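PDB 6TFO: copper-containing nitrite reductase from Hyphomicrobium denitrificans 1NES1, which probably reduces nitrite to nitric oxide with electrons from cytochrome c, using copper sites in a homotrimer of three-domain subunits. Local coordinates for residues 177-187 with 308-316; 406-416 with 429-440. One frame throughout, in Å; residues are numbered along the deposited sequence.

Contact 1: 177-187 with 308-316; sequences KGQLDDKTTYT and FGTSGEQEM
E313 sends its CG anti to the backbone N (chi1 180°) and then bends at chi2, which brings its carboxylate beside K177 and T187; the Y186 ring, likewise swung anti to its own N at -174°, leans toward the chain from Q314 to M316. T184 and T185 pair in parallel with G312 and E313, and 312-313 forms an edge strand of the cupredoxin sheet that also holds 166-181 and 184-191. G312 N donates almost straight to K183 O (2.9 Å), T185 N returns a bond to G312 O, and Q314 N closes the series on T185 O. Upstream, a type I turn from D181 to T184 joins the two neighbouring strands, with L180 and D181 both facing T184 in a classic beta bulge. On the face of T185 and E313, OG1 of T185 rests 3.3 Å from E313 CA. Farther out, K177 crosses E313 at about a right angle, and the salt bridge from NZ to OE1 is long, 4.0 Å. A water 2.5 Å from E313 OE2, a rather short distance, also lies within hydrogen-bonding distance of T187 OG1. Y186 turns the edge of its ring to the E315 carbonyl carbon, and its OH lies 3.5 Å from M316 CG. At the far end a second water donates to D181 OD2 and weakly accepts from G309 N. Q314 puts its CG 3.7 Å from T184 OG1, while its amide nitrogen bonds Y328 and K306. The three direct hydrogen bonds across the contact are all backbone to backbone; T184 OG1 is buried without a partner, whereas the exposed E313 carboxylate is probably held only loosely by its distant lysine.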
# COMPACT_ATOMS: atom_id res chain seq x y z
N LYS C 177 -26.21 -16.79 21.39
CA LYS C 177 -25.87 -15.36 21.27
C LYS C 177 -26.16 -14.72 22.61
O LYS C 177 -27.23 -15.01 23.20
CB LYS C 177 -26.68 -14.67 20.18
CG LYS C 177 -26.09 -14.78 18.78
CD LYS C 177 -27.07 -14.41 17.69
CE LYS C 177 -26.79 -15.09 16.37
NZ LYS C 177 -27.97 -15.03 15.47
N GLY C 178 -25.23 -13.87 23.05
CA GLY C 178 -25.31 -13.16 24.34
C GLY C 178 -25.04 -11.69 24.15
O GLY C 178 -24.43 -11.34 23.14
N GLN C 179 -25.54 -10.87 25.07
CA GLN C 179 -25.32 -9.40 25.08
C GLN C 179 -23.93 -9.12 25.67
O GLN C 179 -23.80 -9.10 26.91
CB GLN C 179 -26.48 -8.75 25.84
CG GLN C 179 -26.67 -7.28 25.51
CD GLN C 179 -27.27 -7.09 24.14
OE1 GLN C 179 -28.11 -7.87 23.68
NE2 GLN C 179 -26.83 -6.04 23.45
N LEU C 180 -22.92 -8.97 24.81
CA LEU C 180 -21.51 -8.71 25.18
C LEU C 180 -21.40 -7.28 25.73
O LEU C 180 -20.68 -7.07 26.73
CB LEU C 180 -20.62 -8.92 23.95
CG LEU C 180 -19.17 -8.45 24.05
CD1 LEU C 180 -18.46 -9.08 25.25
CD2 LEU C 180 -18.41 -8.79 22.78
N ASP C 181 -22.09 -6.33 25.11
CA ASP C 181 -22.12 -4.91 25.55
C ASP C 181 -23.50 -4.37 25.19
O ASP C 181 -24.29 -5.13 24.60
CB ASP C 181 -20.94 -4.15 24.92
CG ASP C 181 -20.48 -2.86 25.58
OD1 ASP C 181 -21.27 -2.28 26.36
OD2 ASP C 181 -19.33 -2.45 25.30
N ASP C 182 -23.77 -3.12 25.55
CA ASP C 182 -25.01 -2.33 25.38
C ASP C 182 -25.71 -2.56 24.02
O ASP C 182 -26.95 -2.74 23.99
CB ASP C 182 -24.59 -0.87 25.59
CG ASP C 182 -25.67 0.09 26.01
OD1 ASP C 182 -26.72 -0.36 26.52
OD2 ASP C 182 -25.46 1.29 25.80
N LYS C 183 -24.95 -2.51 22.92
CA LYS C 183 -25.47 -2.61 21.52
C LYS C 183 -24.64 -3.62 20.71
O LYS C 183 -24.61 -3.53 19.46
CB LYS C 183 -25.38 -1.27 20.78
CG LYS C 183 -26.11 -0.10 21.42
CD LYS C 183 -25.65 1.24 20.86
CE LYS C 183 -26.26 2.42 21.59
NZ LYS C 183 -26.37 3.59 20.69
N THR C 184 -23.98 -4.56 21.39
CA THR C 184 -23.05 -5.51 20.73
C THR C 184 -23.29 -6.91 21.27
O THR C 184 -23.51 -7.07 22.49
CB THR C 184 -21.60 -5.00 20.70
OG1 THR C 184 -20.68 -6.03 21.01
CG2 THR C 184 -21.37 -3.82 21.60
N THR C 185 -23.31 -7.88 20.36
CA THR C 185 -23.61 -9.31 20.65
C THR C 185 -22.40 -10.15 20.25
O THR C 185 -21.45 -9.59 19.68
CB THR C 185 -24.93 -9.72 19.98
OG1 THR C 185 -24.74 -9.73 18.57
CG2 THR C 185 -26.07 -8.80 20.34
N TYR C 186 -22.43 -11.43 20.59
CA TYR C 186 -21.33 -12.41 20.41
C TYR C 186 -21.95 -13.79 20.61
O TYR C 186 -22.96 -13.88 21.31
CB TYR C 186 -20.16 -12.12 21.36
CG TYR C 186 -18.94 -12.97 21.17
CD1 TYR C 186 -18.00 -12.69 20.18
CD2 TYR C 186 -18.69 -14.07 21.97
CE1 TYR C 186 -16.88 -13.48 19.99
CE2 TYR C 186 -17.57 -14.88 21.80
CZ TYR C 186 -16.65 -14.58 20.80
OH TYR C 186 -15.53 -15.37 20.65
N THR C 187 -21.40 -14.81 19.99
CA THR C 187 -21.87 -16.21 20.14
C THR C 187 -21.03 -16.83 21.24
O THR C 187 -19.83 -17.10 21.01
CB THR C 187 -21.85 -16.98 18.81
OG1 THR C 187 -22.81 -16.36 17.96
CG2 THR C 187 -22.16 -18.45 18.97
N PHE C 308 -12.97 -3.20 20.66
CA PHE C 308 -13.86 -2.90 21.81
C PHE C 308 -14.68 -1.64 21.48
O PHE C 308 -14.08 -0.66 21.02
CB PHE C 308 -13.05 -2.68 23.08
CG PHE C 308 -13.90 -2.32 24.27
CD1 PHE C 308 -14.51 -3.31 25.02
CD2 PHE C 308 -14.11 -1.00 24.63
CE1 PHE C 308 -15.32 -2.99 26.10
CE2 PHE C 308 -14.91 -0.67 25.71
CZ PHE C 308 -15.51 -1.67 26.45
N GLY C 309 -15.99 -1.67 21.74
CA GLY C 309 -16.88 -0.50 21.59
C GLY C 309 -17.64 -0.52 20.28
O GLY C 309 -18.53 0.30 20.11
N THR C 310 -17.31 -1.43 19.37
CA THR C 310 -18.01 -1.63 18.08
C THR C 310 -19.39 -2.25 18.35
O THR C 310 -19.43 -3.27 19.05
CB THR C 310 -17.19 -2.51 17.15
OG1 THR C 310 -15.85 -2.01 17.08
CG2 THR C 310 -17.80 -2.58 15.77
N SER C 311 -20.45 -1.65 17.82
CA SER C 311 -21.85 -2.16 17.86
C SER C 311 -22.03 -3.34 16.90
O SER C 311 -21.19 -3.49 16.00
CB SER C 311 -22.84 -1.09 17.52
OG SER C 311 -22.59 0.05 18.30
N GLY C 312 -23.11 -4.10 17.08
CA GLY C 312 -23.52 -5.20 16.18
C GLY C 312 -22.99 -6.55 16.64
O GLY C 312 -22.52 -6.65 17.79
N GLU C 313 -23.10 -7.56 15.79
CA GLU C 313 -22.65 -8.93 16.08
C GLU C 313 -21.12 -8.97 15.94
O GLU C 313 -20.64 -8.97 14.82
CB GLU C 313 -23.31 -9.96 15.17
CG GLU C 313 -22.85 -11.39 15.47
CD GLU C 313 -23.82 -12.55 15.26
OE1 GLU C 313 -25.06 -12.32 15.30
OE2 GLU C 313 -23.34 -13.70 15.09
N GLN C 314 -20.39 -9.01 17.06
CA GLN C 314 -18.92 -9.26 17.04
C GLN C 314 -18.66 -10.75 16.72
O GLN C 314 -19.49 -11.60 17.05
CB GLN C 314 -18.31 -8.77 18.34
CG GLN C 314 -18.25 -7.25 18.46
CD GLN C 314 -16.91 -6.70 18.03
OE1 GLN C 314 -16.33 -7.15 17.04
NE2 GLN C 314 -16.41 -5.70 18.75
N GLU C 315 -17.55 -11.03 16.06
CA GLU C 315 -17.13 -12.39 15.66
C GLU C 315 -15.70 -12.63 16.14
O GLU C 315 -14.95 -11.67 16.34
CB GLU C 315 -17.17 -12.54 14.14
CG GLU C 315 -18.58 -12.57 13.57
CD GLU C 315 -18.59 -12.85 12.08
OE1 GLU C 315 -18.37 -11.90 11.29
OE2 GLU C 315 -18.75 -14.04 11.71
N MET C 316 -15.34 -13.90 16.26
CA MET C 316 -14.06 -14.33 16.86
C MET C 316 -12.94 -14.14 15.82
O MET C 316 -13.17 -14.46 14.63
CB MET C 316 -14.16 -15.79 17.31
CG MET C 316 -13.07 -16.22 18.24
SD MET C 316 -12.30 -17.67 17.56
CE MET C 316 -11.13 -16.82 16.53
O HOH W 1 -18.47 -3.18 22.63
O HOH W 2 -21.67 -15.55 15.51

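Contact 2: 406-416 with 429-440; sequences FKLDRGGRYVL and VGFLNVDGPKND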
# COMPACT_ATOMS: atom_id res chain seq x y z
N PHE C 406 -12.58 -10.05 53.43
CA PHE C 406 -12.32 -8.77 54.13
C PHE C 406 -13.59 -8.40 54.88
O PHE C 406 -14.69 -8.92 54.53
CB PHE C 406 -11.86 -7.72 53.12
CG PHE C 406 -12.77 -7.59 51.93
CD1 PHE C 406 -12.59 -8.40 50.82
CD2 PHE C 406 -13.82 -6.68 51.93
CE1 PHE C 406 -13.44 -8.30 49.73
CE2 PHE C 406 -14.68 -6.60 50.85
CZ PHE C 406 -14.48 -7.40 49.75
N LYS C 407 -13.46 -7.56 55.90
CA LYS C 407 -14.61 -7.00 56.65
C LYS C 407 -14.90 -5.64 56.06
O LYS C 407 -13.96 -4.84 55.88
CB LYS C 407 -14.37 -6.87 58.17
CG LYS C 407 -15.65 -6.81 58.99
CD LYS C 407 -15.51 -6.26 60.38
CE LYS C 407 -16.73 -6.53 61.22
NZ LYS C 407 -16.42 -6.50 62.67
N LEU C 408 -16.17 -5.42 55.76
CA LEU C 408 -16.68 -4.10 55.35
C LEU C 408 -16.79 -3.27 56.61
O LEU C 408 -17.83 -3.32 57.28
CB LEU C 408 -18.01 -4.29 54.63
CG LEU C 408 -17.89 -5.00 53.28
CD1 LEU C 408 -19.27 -5.27 52.69
CD2 LEU C 408 -17.02 -4.19 52.34
N ASP C 409 -15.72 -2.56 56.94
CA ASP C 409 -15.65 -1.69 58.13
C ASP C 409 -16.62 -0.53 57.91
O ASP C 409 -17.21 -0.06 58.89
CB ASP C 409 -14.22 -1.18 58.41
CG ASP C 409 -13.14 -2.21 58.12
OD1 ASP C 409 -12.72 -2.34 56.95
OD2 ASP C 409 -12.74 -2.90 59.07
N ARG C 410 -16.78 -0.08 56.66
CA ARG C 410 -17.55 1.15 56.35
C ARG C 410 -18.10 1.09 54.92
O ARG C 410 -17.73 0.16 54.16
CB ARG C 410 -16.67 2.38 56.56
CG ARG C 410 -15.37 2.37 55.76
CD ARG C 410 -15.03 3.79 55.35
NE ARG C 410 -16.10 4.33 54.51
CZ ARG C 410 -16.36 5.62 54.34
NH1 ARG C 410 -15.65 6.56 54.94
NH2 ARG C 410 -17.37 5.97 53.54
N GLY C 411 -18.95 2.05 54.58
CA GLY C 411 -19.74 2.06 53.33
C GLY C 411 -18.92 2.57 52.16
O GLY C 411 -17.80 3.11 52.38
N GLY C 412 -19.48 2.40 50.96
CA GLY C 412 -18.93 2.89 49.69
C GLY C 412 -19.31 2.01 48.51
O GLY C 412 -19.90 0.92 48.71
N ARG C 413 -18.99 2.47 47.30
CA ARG C 413 -18.90 1.62 46.09
C ARG C 413 -17.46 1.11 46.00
O ARG C 413 -16.55 1.92 45.77
CB ARG C 413 -19.32 2.43 44.86
CG ARG C 413 -18.84 1.83 43.54
CD ARG C 413 -19.44 2.53 42.35
NE ARG C 413 -20.78 2.00 42.15
CZ ARG C 413 -21.87 2.73 42.02
NH1 ARG C 413 -23.04 2.12 41.83
NH2 ARG C 413 -21.80 4.05 42.05
N TYR C 414 -17.25 -0.18 46.26
CA TYR C 414 -15.92 -0.81 46.18
C TYR C 414 -15.79 -1.40 44.77
O TYR C 414 -16.77 -1.96 44.25
CB TYR C 414 -15.74 -1.81 47.32
CG TYR C 414 -15.73 -1.19 48.70
CD1 TYR C 414 -14.57 -0.69 49.26
CD2 TYR C 414 -16.90 -1.12 49.46
CE1 TYR C 414 -14.55 -0.13 50.54
CE2 TYR C 414 -16.90 -0.58 50.74
CZ TYR C 414 -15.72 -0.09 51.29
OH TYR C 414 -15.70 0.44 52.55
N VAL C 415 -14.62 -1.23 44.15
CA VAL C 415 -14.47 -1.51 42.70
C VAL C 415 -13.49 -2.66 42.49
O VAL C 415 -12.31 -2.46 42.78
CB VAL C 415 -14.04 -0.26 41.92
CG1 VAL C 415 -13.89 -0.56 40.44
CG2 VAL C 415 -15.02 0.88 42.12
N LEU C 416 -13.99 -3.77 41.94
CA LEU C 416 -13.18 -4.94 41.50
C LEU C 416 -12.47 -4.59 40.19
O LEU C 416 -13.16 -4.17 39.25
CB LEU C 416 -14.11 -6.13 41.29
CG LEU C 416 -14.67 -6.84 42.53
CD1 LEU C 416 -15.66 -5.95 43.28
CD2 LEU C 416 -15.34 -8.14 42.12
N VAL C 429 -14.29 -4.16 34.87
CA VAL C 429 -14.56 -3.39 36.12
C VAL C 429 -15.87 -3.92 36.72
O VAL C 429 -16.76 -4.32 35.94
CB VAL C 429 -14.59 -1.88 35.83
CG1 VAL C 429 -15.77 -1.52 34.94
CG2 VAL C 429 -14.61 -1.03 37.08
N GLY C 430 -15.93 -4.02 38.05
CA GLY C 430 -17.13 -4.46 38.80
C GLY C 430 -17.34 -3.58 40.02
O GLY C 430 -16.36 -2.97 40.52
N PHE C 431 -18.58 -3.52 40.48
CA PHE C 431 -18.98 -2.75 41.68
C PHE C 431 -19.46 -3.70 42.80
O PHE C 431 -20.24 -4.66 42.56
CB PHE C 431 -20.04 -1.73 41.30
CG PHE C 431 -19.56 -0.66 40.37
CD1 PHE C 431 -18.23 -0.26 40.37
CD2 PHE C 431 -20.44 -0.02 39.51
CE1 PHE C 431 -17.79 0.75 39.52
CE2 PHE C 431 -20.00 0.99 38.67
CZ PHE C 431 -18.68 1.38 38.68
N LEU C 432 -18.95 -3.44 44.00
CA LEU C 432 -19.49 -3.93 45.29
C LEU C 432 -20.11 -2.73 46.00
O LEU C 432 -19.32 -1.85 46.48
CB LEU C 432 -18.36 -4.55 46.12
CG LEU C 432 -18.69 -4.89 47.57
CD1 LEU C 432 -19.94 -5.74 47.68
CD2 LEU C 432 -17.51 -5.60 48.21
N ASN C 433 -21.44 -2.67 45.99
CA ASN C 433 -22.23 -1.54 46.53
C ASN C 433 -22.56 -1.83 48.00
O ASN C 433 -23.09 -2.92 48.29
CB ASN C 433 -23.47 -1.30 45.67
CG ASN C 433 -23.12 -0.97 44.23
OD1 ASN C 433 -22.32 -0.07 43.98
ND2 ASN C 433 -23.69 -1.69 43.28
N VAL C 434 -22.20 -0.89 48.88
CA VAL C 434 -22.32 -1.01 50.36
C VAL C 434 -22.78 0.35 50.90
O VAL C 434 -21.92 1.25 51.03
CB VAL C 434 -20.98 -1.43 50.99
CG1 VAL C 434 -21.11 -1.72 52.48
CG2 VAL C 434 -20.35 -2.62 50.28
N ASP C 435 -24.08 0.53 51.20
CA ASP C 435 -24.59 1.84 51.68
C ASP C 435 -24.13 2.06 53.14
O ASP C 435 -24.01 1.09 53.95
CB ASP C 435 -26.08 2.06 51.43
CG ASP C 435 -26.99 1.14 52.22
OD1 ASP C 435 -26.57 -0.00 52.48
OD2 ASP C 435 -28.09 1.59 52.58
N GLY C 436 -23.83 3.33 53.44
CA GLY C 436 -23.27 3.82 54.72
C GLY C 436 -22.87 5.28 54.56
O GLY C 436 -22.84 5.78 53.44
N PRO C 437 -22.56 6.03 55.63
CA PRO C 437 -22.31 7.47 55.49
C PRO C 437 -21.08 7.75 54.61
O PRO C 437 -20.24 6.86 54.50
CB PRO C 437 -22.11 7.95 56.94
CG PRO C 437 -21.68 6.70 57.70
CD PRO C 437 -22.40 5.55 57.01
N LYS C 438 -21.00 8.93 53.98
CA LYS C 438 -19.81 9.35 53.18
C LYS C 438 -18.61 9.50 54.12
O LYS C 438 -17.54 8.94 53.80
CB LYS C 438 -20.02 10.67 52.42
CG LYS C 438 -18.83 11.07 51.55
CD LYS C 438 -18.76 12.54 51.19
CE LYS C 438 -19.78 12.95 50.15
NZ LYS C 438 -19.40 12.49 48.79
N ASN C 439 -18.79 10.20 55.25
CA ASN C 439 -17.74 10.53 56.25
C ASN C 439 -17.99 9.76 57.55
O ASN C 439 -19.10 9.88 58.12
CB ASN C 439 -17.69 12.03 56.50
CG ASN C 439 -17.22 12.83 55.30
OD1 ASN C 439 -16.45 12.35 54.47
ND2 ASN C 439 -17.68 14.06 55.21
N ASP C 440 -17.00 8.96 57.98
CA ASP C 440 -16.89 8.35 59.34
C ASP C 440 -15.43 8.50 59.81
O ASP C 440 -14.65 9.19 59.14
CB ASP C 440 -17.44 6.92 59.37
CG ASP C 440 -16.74 5.88 58.50
OD1 ASP C 440 -15.58 6.11 58.06
OD2 ASP C 440 -17.38 4.82 58.27
O HOH W 3 -23.75 -0.85 40.77
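R413 lies over the F431 ring in the antiparallel beta hairpin of strands 412-418 and 430-434, part of a cupredoxin sheet. With CG anti to the backbone N (chi1 161°) and a bend at chi3, the R413 chain sets its CD squarely over the ring face, 3.6 Å from the F431 centroid, in a CH-pi contact. The guanidinium continues off-centre as a cation-pi partner, its plane turned 44° from the ring. N433 runs alongside R413, and one water accepts from both R413 NH1 and N433 ND2. V415 flanks the same ring at its edge through CG2, while its CG1 is pressed tightly against V429 CG2 at 3.5 Å. On the face of Y414, L432 and V434, the L432 CD2 methyl meets the edge of the F406 ring at CZ (3.8 Å), and V434 CG2 touches both L408 CD1 and the rim of Y414. Y414 OH donates to R410 O. Paired backbone bonds hold G412 to V434, Y414 to L432 and L416 to G430. At the open end G411 lies so close to G436 that a CB on G411 would clash with G436 CA. R410, bent at chi2 and chi3, folds its guanidinium back onto its own neighbour G411 O with NE and NH2, and grips K438 O end-on with NH1 and NH2. K438 O also accepts from Y238 of the third subunit, and D440 OD1 from backbone N atoms of I442 and M443. OD1 of D440 makes a salt bridge to R410 NH1 at 3.2 Å. With an alanine replacing R410, D440 would probably lose its salt-bridge mate and K438 O its two guanidinium donors, leaving the 437-440 loop less firmly tied to G411. D440 OD2 comes over one face of the guanidinium.

How the contacts relate
Contact 1 closes before contact 2 opens along the chain; their centres lie about 31 Å apart, on opposite sides of the chain's centre, and their nearest atoms are about 8 Å apart, so the two do not touch. They share no sheet: contact 1 adds 312-313 to the sheet of 166-181 and 184-191, whereas contact 2 pairs 412-418 with 430-434 in a later sheet. Strand 293-302 belongs to the sheet that also includes 400-407, and its I302 touches L180 and Y186, so contact 1 lies where successive cupredoxin domains meet. Both also reach subunit interfaces: E315 and M316 meet the second subunit, while R410, Y414 and K438 meet the third, consistent with a homotrimer.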